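Local coordinates for protein (R)-S-adenosyl-L-methionine hydrolase (Thermus thermophilus, PDB 2CW5) that hydrolyses S-adenosyl-L-methionine to adenosine and L-methionine as a homotrimer, without chlorinase or fluorinase activity, at residues Val4-Phe10 with Val34-Leu40; Ala55-Leu59 with Arg85-Val89; Val65-Asp70 with Gly90-Phe96; Arg78-Ala82 with Glu161-Arg165. One frame throughout, in Å; residues are numbered along the deposited sequence.

Contacts 1 to 3 are buried in the N-terminal domain, while contact 4 lies farther out and has a polar, exposed edge. All four reach one mixed sheet. Contact 1 pairs a strand outermost within this chain, 34-37, with strand 4-8, which in turn bonds to strand 64-68 of contact 3; strand 87-89 of contact 2 flanks that strand and also strand 79-83 of contact 4. Contact 1 joins backbone strand bonds to a buried polar network at His38, an indole packed on leucine dominates contact 2, and a turn closing over a strand end makes contact 3. Asp92 of contact 3 salt-bridges Arg78 of contact 4. Contacts 1 and 2 also touch a neighbouring subunit.

Contact 1: residues Val4-Phe10 with Val34-Leu40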
# COMPACT_ATOMS: atom_id res chain seq x y z
N VAL C 4 6.11 -12.18 -12.68
CA VAL C 4 4.68 -11.92 -12.59
C VAL C 4 4.43 -10.47 -12.17
O VAL C 4 4.89 -10.03 -11.11
CB VAL C 4 3.99 -12.85 -11.57
CG1 VAL C 4 2.53 -12.47 -11.44
CG2 VAL C 4 4.11 -14.30 -12.02
N TYR C 5 3.72 -9.73 -13.01
CA TYR C 5 3.38 -8.34 -12.73
C TYR C 5 1.92 -8.37 -12.28
O TYR C 5 1.06 -8.93 -12.96
CB TYR C 5 3.60 -7.48 -13.97
CG TYR C 5 5.08 -7.23 -14.20
CD1 TYR C 5 5.72 -6.14 -13.62
CD2 TYR C 5 5.85 -8.13 -14.94
CE1 TYR C 5 7.10 -5.95 -13.75
CE2 TYR C 5 7.23 -7.95 -15.08
CZ TYR C 5 7.85 -6.86 -14.48
OH TYR C 5 9.21 -6.68 -14.61
N PHE C 6 1.67 -7.74 -11.14
CA PHE C 6 0.35 -7.76 -10.50
C PHE C 6 -0.36 -6.41 -10.35
O PHE C 6 0.19 -5.44 -9.80
CB PHE C 6 0.56 -8.44 -9.14
CG PHE C 6 -0.70 -8.73 -8.37
CD1 PHE C 6 -1.94 -8.78 -8.99
CD2 PHE C 6 -0.62 -8.97 -6.99
CE1 PHE C 6 -3.09 -9.07 -8.26
CE2 PHE C 6 -1.77 -9.26 -6.24
CZ PHE C 6 -3.00 -9.30 -6.88
N LEU C 7 -1.58 -6.34 -10.87
CA LEU C 7 -2.40 -5.14 -10.76
C LEU C 7 -3.77 -5.54 -10.21
O LEU C 7 -4.29 -6.60 -10.54
CB LEU C 7 -2.57 -4.46 -12.13
CG LEU C 7 -3.44 -3.20 -12.14
CD1 LEU C 7 -2.93 -2.23 -13.21
CD2 LEU C 7 -4.91 -3.57 -12.39
N SER C 8 -4.35 -4.69 -9.37
CA SER C 8 -5.67 -4.99 -8.84
C SER C 8 -6.31 -3.73 -8.28
O SER C 8 -5.69 -2.67 -8.28
CB SER C 8 -5.58 -6.01 -7.70
OG SER C 8 -5.18 -5.38 -6.49
N ASP C 9 -7.55 -3.86 -7.83
CA ASP C 9 -8.26 -2.76 -7.20
C ASP C 9 -8.55 -3.20 -5.76
O ASP C 9 -9.49 -2.70 -5.14
CB ASP C 9 -9.57 -2.45 -7.94
CG ASP C 9 -10.57 -3.59 -7.87
OD1 ASP C 9 -10.18 -4.71 -7.46
OD2 ASP C 9 -11.74 -3.38 -8.24
N PHE C 10 -7.75 -4.13 -5.25
CA PHE C 10 -7.94 -4.66 -3.90
C PHE C 10 -7.76 -3.64 -2.78
O PHE C 10 -8.27 -3.83 -1.69
CB PHE C 10 -7.01 -5.85 -3.63
CG PHE C 10 -7.29 -7.07 -4.48
CD1 PHE C 10 -8.48 -7.19 -5.18
CD2 PHE C 10 -6.35 -8.10 -4.56
CE1 PHE C 10 -8.75 -8.33 -5.94
CE2 PHE C 10 -6.61 -9.24 -5.32
CZ PHE C 10 -7.81 -9.36 -6.01
N VAL C 34 6.14 -8.45 -9.15
CA VAL C 34 6.27 -7.00 -9.17
C VAL C 34 4.90 -6.34 -9.25
O VAL C 34 4.14 -6.58 -10.19
CB VAL C 34 7.12 -6.55 -10.36
CG1 VAL C 34 7.34 -5.04 -10.30
CG2 VAL C 34 8.46 -7.29 -10.36
N ASP C 35 4.59 -5.50 -8.27
CA ASP C 35 3.30 -4.82 -8.27
C ASP C 35 3.29 -3.69 -9.30
O ASP C 35 4.30 -3.01 -9.51
CB ASP C 35 2.97 -4.24 -6.90
CG ASP C 35 2.72 -5.31 -5.85
OD1 ASP C 35 2.05 -6.31 -6.17
OD2 ASP C 35 3.18 -5.14 -4.70
N LEU C 36 2.15 -3.53 -9.95
CA LEU C 36 1.96 -2.45 -10.91
C LEU C 36 1.18 -1.38 -10.14
O LEU C 36 1.63 -0.25 -9.99
CB LEU C 36 1.16 -2.93 -12.12
CG LEU C 36 1.89 -3.87 -13.08
CD1 LEU C 36 0.94 -4.32 -14.19
CD2 LEU C 36 3.08 -3.15 -13.68
N ALA C 37 0.00 -1.77 -9.65
CA ALA C 37 -0.86 -0.86 -8.89
C ALA C 37 -1.94 -1.66 -8.16
O ALA C 37 -2.41 -2.67 -8.67
CB ALA C 37 -1.50 0.16 -9.84
N HIS C 38 -2.32 -1.21 -6.96
CA HIS C 38 -3.33 -1.89 -6.17
C HIS C 38 -4.33 -0.93 -5.52
O HIS C 38 -5.39 -1.35 -5.05
CB HIS C 38 -2.68 -2.76 -5.09
CG HIS C 38 -1.92 -3.93 -5.64
ND1 HIS C 38 -2.52 -4.92 -6.39
CD2 HIS C 38 -0.60 -4.24 -5.60
CE1 HIS C 38 -1.60 -5.78 -6.80
NE2 HIS C 38 -0.43 -5.39 -6.34
N ALA C 39 -3.98 0.35 -5.48
CA ALA C 39 -4.86 1.35 -4.87
C ALA C 39 -5.73 2.04 -5.93
O ALA C 39 -5.99 3.23 -5.84
CB ALA C 39 -4.02 2.39 -4.12
N LEU C 40 -6.17 1.27 -6.92
CA LEU C 40 -7.01 1.82 -7.99
C LEU C 40 -8.47 1.85 -7.55
O LEU C 40 -8.90 1.02 -6.75
CB LEU C 40 -6.88 0.96 -9.25
CG LEU C 40 -5.49 0.83 -9.87
CD1 LEU C 40 -5.54 -0.15 -11.03
CD2 LEU C 40 -4.99 2.19 -10.33
O HOH W 1 -8.59 0.20 -4.14
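Ser8 OG is gripped twice: it shares a 2.7 Å hydrogen bond with His38 ND1, with the oxygen near the imidazole plane, and accepts from Phe10 N at 3.1 Å, which closes an ST turn where strand 4-8 ends. At its other nitrogen the ring donates from NE2 to Asp35 OD1 at 2.7 Å, in the imidazole plane but from above the carboxylate plane; Asp35 OD2 salt-bridges Lys21. Held at both nitrogens, the imidazole turns its edge to Phe6 in a T-shaped pair, with CE1 3.3 Å above the centre of the phenyl face and the planes at 68°. Were His38 an alanine, Ser8 OG and Asp35 OD1 would probably lose this partner and a gap would open over the Phe6 face. Leu36 N bonds to Phe6 O at 2.7 Å between the parallel strands, and just beyond, Ser8 N bonds to Ala37 O at 2.9 Å. On the other face of the sheet Tyr5 CE1 lies 3.4 Å from Val34 CB. Strands 4-8 and 34-37 form a beta-alpha-beta unit through helix 16-24, which covers Phe6 and His38; helix 45-55 covers Leu7 and Leu36, and strand 64-68 pairs with the far side of strand 4-8.

Contact 2: residues Ala55-Leu59 with Arg85-Val89; sequences ALPYL and RWTYV
The 3-10 turn that follows helix 45-55 sets Leu56 and Leu59 against Trp86, just ahead of strand 87-89 of the central sheet. Leu56 lays its isopropyl end over one face of the indole: CD1 makes a CH-pi contact 3.9 Å from the centroid of the five-membered ring, while CG rests 3.7 Å from CE3 above the benzo part. Arg85 CB touches the opposite face. Leu56 CG is anti to the backbone N (chi1 -171°), which brings the branch up to the tryptophan; its second methyl, CD2, comes within 3.3 Å of Tyr88 OH, a hydroxyl hydrogen-bonded to Asp103. At the indole edge, Trp86 NE1 donates to Leu59 O at 3.0 Å. The oxygen lies near the ring plane, but the N-H meets it from well above the carbonyl plane, with an N-H...O angle of 152°. A phenylalanine in place of Trp86 would probably leave Leu59 O without this donor and uncover part of the Leu56 side chain. Helix 99-102 packs on Leu56 and Tyr88. The indole thus works in two ways: its face takes apolar contact and its N-H satisfies a backbone carbonyl, which fixes how the ring is turned.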
# COMPACT_ATOMS: atom_id res chain seq x y z
N ALA C 55 2.29 0.77 -18.53
CA ALA C 55 3.47 -0.01 -18.16
C ALA C 55 3.89 -1.16 -19.06
O ALA C 55 5.07 -1.51 -19.11
CB ALA C 55 3.29 -0.53 -16.73
N LEU C 56 2.94 -1.75 -19.78
CA LEU C 56 3.23 -2.90 -20.63
C LEU C 56 4.49 -2.86 -21.51
O LEU C 56 5.28 -3.80 -21.48
CB LEU C 56 2.03 -3.22 -21.52
CG LEU C 56 2.14 -4.54 -22.31
CD1 LEU C 56 2.12 -5.69 -21.32
CD2 LEU C 56 0.98 -4.67 -23.31
N PRO C 57 4.69 -1.79 -22.29
CA PRO C 57 5.87 -1.74 -23.15
C PRO C 57 7.24 -1.85 -22.47
O PRO C 57 8.22 -2.21 -23.11
CB PRO C 57 5.69 -0.42 -23.90
CG PRO C 57 4.93 0.42 -22.93
CD PRO C 57 3.91 -0.55 -22.38
N TYR C 58 7.29 -1.54 -21.17
CA TYR C 58 8.54 -1.58 -20.42
C TYR C 58 8.77 -2.90 -19.70
O TYR C 58 9.81 -3.08 -19.06
CB TYR C 58 8.57 -0.44 -19.39
CG TYR C 58 8.38 0.93 -19.99
CD1 TYR C 58 9.44 1.60 -20.58
CD2 TYR C 58 7.13 1.54 -19.99
CE1 TYR C 58 9.26 2.85 -21.17
CE2 TYR C 58 6.93 2.79 -20.58
CZ TYR C 58 8.00 3.44 -21.17
OH TYR C 58 7.82 4.67 -21.76
N LEU C 59 7.81 -3.81 -19.78
CA LEU C 59 7.94 -5.09 -19.10
C LEU C 59 8.59 -6.17 -19.96
O LEU C 59 8.40 -6.21 -21.17
CB LEU C 59 6.57 -5.59 -18.63
CG LEU C 59 5.69 -4.62 -17.84
CD1 LEU C 59 4.46 -5.36 -17.34
CD2 LEU C 59 6.46 -4.02 -16.69
N ARG C 85 2.72 -11.51 -26.93
CA ARG C 85 4.14 -11.33 -26.63
C ARG C 85 4.25 -11.39 -25.11
O ARG C 85 5.28 -11.78 -24.56
CB ARG C 85 4.65 -9.98 -27.14
CG ARG C 85 4.59 -9.80 -28.64
CD ARG C 85 5.68 -8.85 -29.13
NE ARG C 85 5.55 -7.49 -28.59
CZ ARG C 85 4.63 -6.61 -28.98
NH1 ARG C 85 3.74 -6.93 -29.90
NH2 ARG C 85 4.61 -5.40 -28.43
N TRP C 86 3.19 -10.95 -24.44
CA TRP C 86 3.12 -10.99 -22.98
C TRP C 86 1.93 -11.90 -22.69
O TRP C 86 1.12 -12.16 -23.58
CB TRP C 86 2.87 -9.60 -22.40
CG TRP C 86 4.05 -8.68 -22.52
CD1 TRP C 86 5.17 -8.67 -21.72
CD2 TRP C 86 4.26 -7.67 -23.50
NE1 TRP C 86 6.05 -7.71 -22.16
CE2 TRP C 86 5.52 -7.08 -23.25
CE3 TRP C 86 3.50 -7.19 -24.58
CZ2 TRP C 86 6.04 -6.05 -24.04
CZ3 TRP C 86 4.01 -6.17 -25.37
CH2 TRP C 86 5.28 -5.61 -25.09
N THR C 87 1.83 -12.38 -21.46
CA THR C 87 0.73 -13.27 -21.09
C THR C 87 -0.18 -12.52 -20.13
O THR C 87 0.29 -11.79 -19.25
CB THR C 87 1.28 -14.55 -20.44
OG1 THR C 87 2.05 -15.26 -21.42
CG2 THR C 87 0.14 -15.44 -19.94
N TYR C 88 -1.48 -12.69 -20.31
CA TYR C 88 -2.45 -11.98 -19.47
C TYR C 88 -3.34 -12.94 -18.71
O TYR C 88 -3.78 -13.95 -19.26
CB TYR C 88 -3.30 -11.07 -20.36
CG TYR C 88 -2.48 -10.18 -21.26
CD1 TYR C 88 -1.94 -8.98 -20.79
CD2 TYR C 88 -2.18 -10.56 -22.57
CE1 TYR C 88 -1.12 -8.19 -21.60
CE2 TYR C 88 -1.36 -9.79 -23.38
CZ TYR C 88 -0.83 -8.60 -22.89
OH TYR C 88 0.01 -7.84 -23.67
N VAL C 89 -3.59 -12.62 -17.45
CA VAL C 89 -4.44 -13.45 -16.60
C VAL C 89 -5.37 -12.52 -15.84
O VAL C 89 -4.93 -11.67 -15.07
CB VAL C 89 -3.61 -14.27 -15.60
CG1 VAL C 89 -4.53 -15.07 -14.67
CG2 VAL C 89 -2.67 -15.19 -16.35

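Contact 3: residues Val65-Asp70 with Gly90-Phe96; sequences VLAVVD and GPDNGLF
Pro91, Asn93 and Leu95 close a turn over the end of strand 64-68, a buried contact in the middle of the N-terminal domain that ends at Asp70, which by similarity binds adenosine. Asn93 ND2 donates to Val69 O at 3.0 Å, and the bond lies in the plane of the amide and in the carbonyl plane as well, with an N-H...O angle of 157°. The other end of that amide is used too: Asn93 OD1 accepts from Leu95 N at 3.1 Å, an Asx turn that fixes how the amide is rotated. With CG between the backbone N and the carbonyl carbon (chi1 59°), the amide can serve both. Strand 64-68 runs parallel to strand 87-89, whose chain turns a corner at Gly90. At that corner Gly90 CA lies 3.4 Å from Ala67 O, where a CB would run into the oxygen. Pro91 CD follows at 3.3 Å from Ala67 O. Farther along the turn, Leu95 CD2 packs 3.5 Å from Ala67 CB, and Phe96 CZ meets the same methyl at 3.8 Å. Val69 N is buried here without a polar partner. Asp70, by similarity also important for activity, brings OD2 to 3.7 Å from Pro91 CB.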
# COMPACT_ATOMS: atom_id res chain seq x y z
N VAL C 65 1.13 -11.02 -16.87
CA VAL C 65 0.43 -9.86 -16.33
C VAL C 65 -0.87 -10.31 -15.67
O VAL C 65 -1.84 -10.65 -16.36
CB VAL C 65 0.08 -8.84 -17.44
CG1 VAL C 65 -0.58 -7.60 -16.83
CG2 VAL C 65 1.34 -8.45 -18.21
N LEU C 66 -0.86 -10.34 -14.34
CA LEU C 66 -2.00 -10.73 -13.54
C LEU C 66 -2.74 -9.45 -13.15
O LEU C 66 -2.19 -8.60 -12.46
CB LEU C 66 -1.53 -11.48 -12.29
CG LEU C 66 -2.56 -11.82 -11.22
CD1 LEU C 66 -3.66 -12.69 -11.82
CD2 LEU C 66 -1.88 -12.55 -10.07
N ALA C 67 -3.97 -9.31 -13.61
CA ALA C 67 -4.74 -8.11 -13.30
C ALA C 67 -6.14 -8.50 -12.85
O ALA C 67 -6.89 -9.10 -13.61
CB ALA C 67 -4.81 -7.20 -14.52
N VAL C 68 -6.48 -8.14 -11.62
CA VAL C 68 -7.79 -8.49 -11.07
C VAL C 68 -8.59 -7.26 -10.68
O VAL C 68 -8.31 -6.62 -9.66
CB VAL C 68 -7.65 -9.40 -9.84
CG1 VAL C 68 -9.04 -9.81 -9.33
CG2 VAL C 68 -6.83 -10.64 -10.20
N VAL C 69 -9.59 -6.93 -11.50
CA VAL C 69 -10.49 -5.80 -11.28
C VAL C 69 -11.85 -6.17 -11.87
O VAL C 69 -11.93 -6.52 -13.05
CB VAL C 69 -10.00 -4.51 -12.00
CG1 VAL C 69 -10.96 -3.36 -11.74
CG2 VAL C 69 -8.59 -4.14 -11.54
N ASP C 70 -12.91 -6.09 -11.07
CA ASP C 70 -14.24 -6.42 -11.57
C ASP C 70 -15.27 -5.36 -11.22
O ASP C 70 -15.95 -4.86 -12.14
CB ASP C 70 -14.71 -7.77 -11.00
CG ASP C 70 -13.81 -8.91 -11.41
OD1 ASP C 70 -12.61 -8.87 -11.06
OD2 ASP C 70 -14.30 -9.85 -12.08
N GLY C 90 -6.67 -12.69 -16.06
CA GLY C 90 -7.63 -11.85 -15.38
C GLY C 90 -9.03 -12.05 -15.94
O GLY C 90 -9.24 -12.94 -16.76
N PRO C 91 -10.00 -11.24 -15.49
CA PRO C 91 -11.39 -11.32 -15.94
C PRO C 91 -11.58 -10.89 -17.39
O PRO C 91 -10.93 -9.96 -17.87
CB PRO C 91 -12.11 -10.39 -14.97
CG PRO C 91 -11.07 -9.34 -14.70
CD PRO C 91 -9.83 -10.19 -14.48
N ASP C 92 -12.47 -11.59 -18.08
CA ASP C 92 -12.78 -11.30 -19.47
C ASP C 92 -13.85 -10.22 -19.48
O ASP C 92 -15.01 -10.47 -19.83
CB ASP C 92 -13.27 -12.57 -20.17
CG ASP C 92 -13.44 -12.40 -21.67
OD1 ASP C 92 -12.79 -11.51 -22.26
OD2 ASP C 92 -14.22 -13.18 -22.26
N ASN C 93 -13.46 -9.01 -19.08
CA ASN C 93 -14.38 -7.89 -19.02
C ASN C 93 -13.85 -6.64 -19.71
O ASN C 93 -14.35 -5.54 -19.48
CB ASN C 93 -14.72 -7.57 -17.56
CG ASN C 93 -13.49 -7.23 -16.73
OD1 ASN C 93 -12.39 -7.04 -17.26
ND2 ASN C 93 -13.68 -7.13 -15.41
N GLY C 94 -12.84 -6.81 -20.56
CA GLY C 94 -12.30 -5.68 -21.28
C GLY C 94 -11.15 -4.95 -20.59
O GLY C 94 -10.61 -3.99 -21.13
N LEU C 95 -10.80 -5.41 -19.40
CA LEU C 95 -9.71 -4.83 -18.63
C LEU C 95 -8.43 -4.69 -19.46
O LEU C 95 -7.71 -3.69 -19.36
CB LEU C 95 -9.43 -5.72 -17.41
CG LEU C 95 -8.17 -5.49 -16.57
CD1 LEU C 95 -8.17 -4.07 -16.04
CD2 LEU C 95 -8.14 -6.48 -15.41
N PHE C 96 -8.15 -5.70 -20.28
CA PHE C 96 -6.94 -5.73 -21.11
C PHE C 96 -7.05 -5.06 -22.50
O PHE C 96 -6.14 -5.19 -23.31
CB PHE C 96 -6.49 -7.18 -21.30
CG PHE C 96 -6.07 -7.87 -20.03
CD1 PHE C 96 -4.90 -7.50 -19.37
CD2 PHE C 96 -6.83 -8.92 -19.51
CE1 PHE C 96 -4.49 -8.16 -18.20
CE2 PHE C 96 -6.44 -9.59 -18.34
CZ PHE C 96 -5.26 -9.21 -17.69

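Contact 4: residues Arg78-Ala82 with Glu161-Arg165; sequences RAVAA and ETLAR
Thr162, at the end of a short 3-10 segment, accepts on OG1 from Arg78 NH2 at 3.2 Å, a fairly straight bond (160°) with OG1 near the guanidinium plane. The hydroxyl stands between the backbone N and carbonyl carbon of Thr162 (chi1 69°), and it is also hydrogen-bonded to Pro159 O. The arginine reaches across at about a right angle to the threonine, its chain extended at first and then bent at chi3. Next comes Leu163, whose end comes up against strand 79-83: CD2 touches Val80 CG2 and CD1 touches Ala82 CB, each pair 4.2 Å apart. Val80 and Ala82 both direct their side chains toward this loop, as alternate residues of one strand face do, so the isopropyl group lies across the two. Trp100 of helix 99-102 and Ala108 of strand 107-110 also pack on Leu163. Ala164 then donates its backbone N-H to Asp92 OD1, and Asp92 OD2 salt-bridges Arg78 NH2. The contact thus divides into an apolar inner part around Leu163 and a polar outer side. There the guanidinium is shared by carboxylate and hydroxyl, while Asp92 bridges Arg78 and the backbone of Ala164, joining the two segments through one carboxylate as well as through packing.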
# COMPACT_ATOMS: atom_id res chain seq x y z
N ARG C 78 -16.35 -14.40 -16.72
CA ARG C 78 -15.45 -15.47 -17.22
C ARG C 78 -13.99 -15.15 -16.90
O ARG C 78 -13.52 -14.04 -17.15
CB ARG C 78 -15.63 -15.63 -18.73
CG ARG C 78 -14.77 -16.71 -19.35
CD ARG C 78 -15.20 -17.06 -20.77
NE ARG C 78 -14.86 -16.02 -21.75
CZ ARG C 78 -14.90 -16.21 -23.06
NH1 ARG C 78 -15.25 -17.39 -23.56
NH2 ARG C 78 -14.57 -15.23 -23.89
N ALA C 79 -13.27 -16.13 -16.35
CA ALA C 79 -11.86 -15.96 -16.00
C ALA C 79 -11.01 -16.53 -17.13
O ALA C 79 -11.17 -17.69 -17.51
CB ALA C 79 -11.55 -16.69 -14.70
N VAL C 80 -10.10 -15.72 -17.67
CA VAL C 80 -9.27 -16.18 -18.78
C VAL C 80 -7.78 -15.87 -18.70
O VAL C 80 -7.31 -15.11 -17.86
CB VAL C 80 -9.76 -15.59 -20.13
CG1 VAL C 80 -11.20 -15.99 -20.39
CG2 VAL C 80 -9.63 -14.07 -20.11
N ALA C 81 -7.05 -16.50 -19.62
CA ALA C 81 -5.63 -16.30 -19.79
C ALA C 81 -5.54 -16.07 -21.30
O ALA C 81 -6.12 -16.84 -22.07
CB ALA C 81 -4.86 -17.53 -19.39
N ALA C 82 -4.86 -15.01 -21.71
CA ALA C 82 -4.69 -14.69 -23.13
C ALA C 82 -3.19 -14.60 -23.39
O ALA C 82 -2.45 -14.00 -22.61
CB ALA C 82 -5.37 -13.37 -23.46
N GLU C 161 -11.41 -14.18 -30.59
CA GLU C 161 -12.43 -13.26 -31.05
C GLU C 161 -13.59 -13.16 -30.06
O GLU C 161 -14.37 -12.21 -30.11
CB GLU C 161 -12.96 -13.67 -32.44
CG GLU C 161 -13.47 -15.10 -32.55
CD GLU C 161 -12.40 -16.09 -32.98
OE1 GLU C 161 -12.77 -17.17 -33.49
OE2 GLU C 161 -11.19 -15.80 -32.80
N THR C 162 -13.69 -14.12 -29.15
CA THR C 162 -14.76 -14.11 -28.15
C THR C 162 -14.39 -13.26 -26.93
O THR C 162 -15.23 -12.99 -26.08
CB THR C 162 -15.11 -15.53 -27.66
OG1 THR C 162 -14.03 -16.07 -26.89
CG2 THR C 162 -15.38 -16.45 -28.86
N LEU C 163 -13.13 -12.83 -26.84
CA LEU C 163 -12.69 -12.01 -25.71
C LEU C 163 -13.40 -10.66 -25.71
O LEU C 163 -13.66 -10.08 -26.76
CB LEU C 163 -11.17 -11.80 -25.75
CG LEU C 163 -10.34 -13.07 -25.52
CD1 LEU C 163 -8.86 -12.76 -25.68
CD2 LEU C 163 -10.62 -13.63 -24.13
N ALA C 164 -13.72 -10.16 -24.52
CA ALA C 164 -14.42 -8.89 -24.39
C ALA C 164 -13.48 -7.69 -24.50
O ALA C 164 -12.31 -7.77 -24.11
CB ALA C 164 -15.17 -8.84 -23.07
N ARG C 165 -13.99 -6.59 -25.04
CA ARG C 165 -13.20 -5.38 -25.18
C ARG C 165 -14.08 -4.18 -24.84
O ARG C 165 -15.28 -4.20 -25.10
CB ARG C 165 -12.66 -5.23 -26.61
CG ARG C 165 -11.39 -6.04 -26.92
CD ARG C 165 -10.91 -5.79 -28.35
NE ARG C 165 -9.56 -6.29 -28.63
CZ ARG C 165 -9.23 -7.57 -28.73
NH1 ARG C 165 -10.14 -8.53 -28.58
NH2 ARG C 165 -7.97 -7.91 -29.00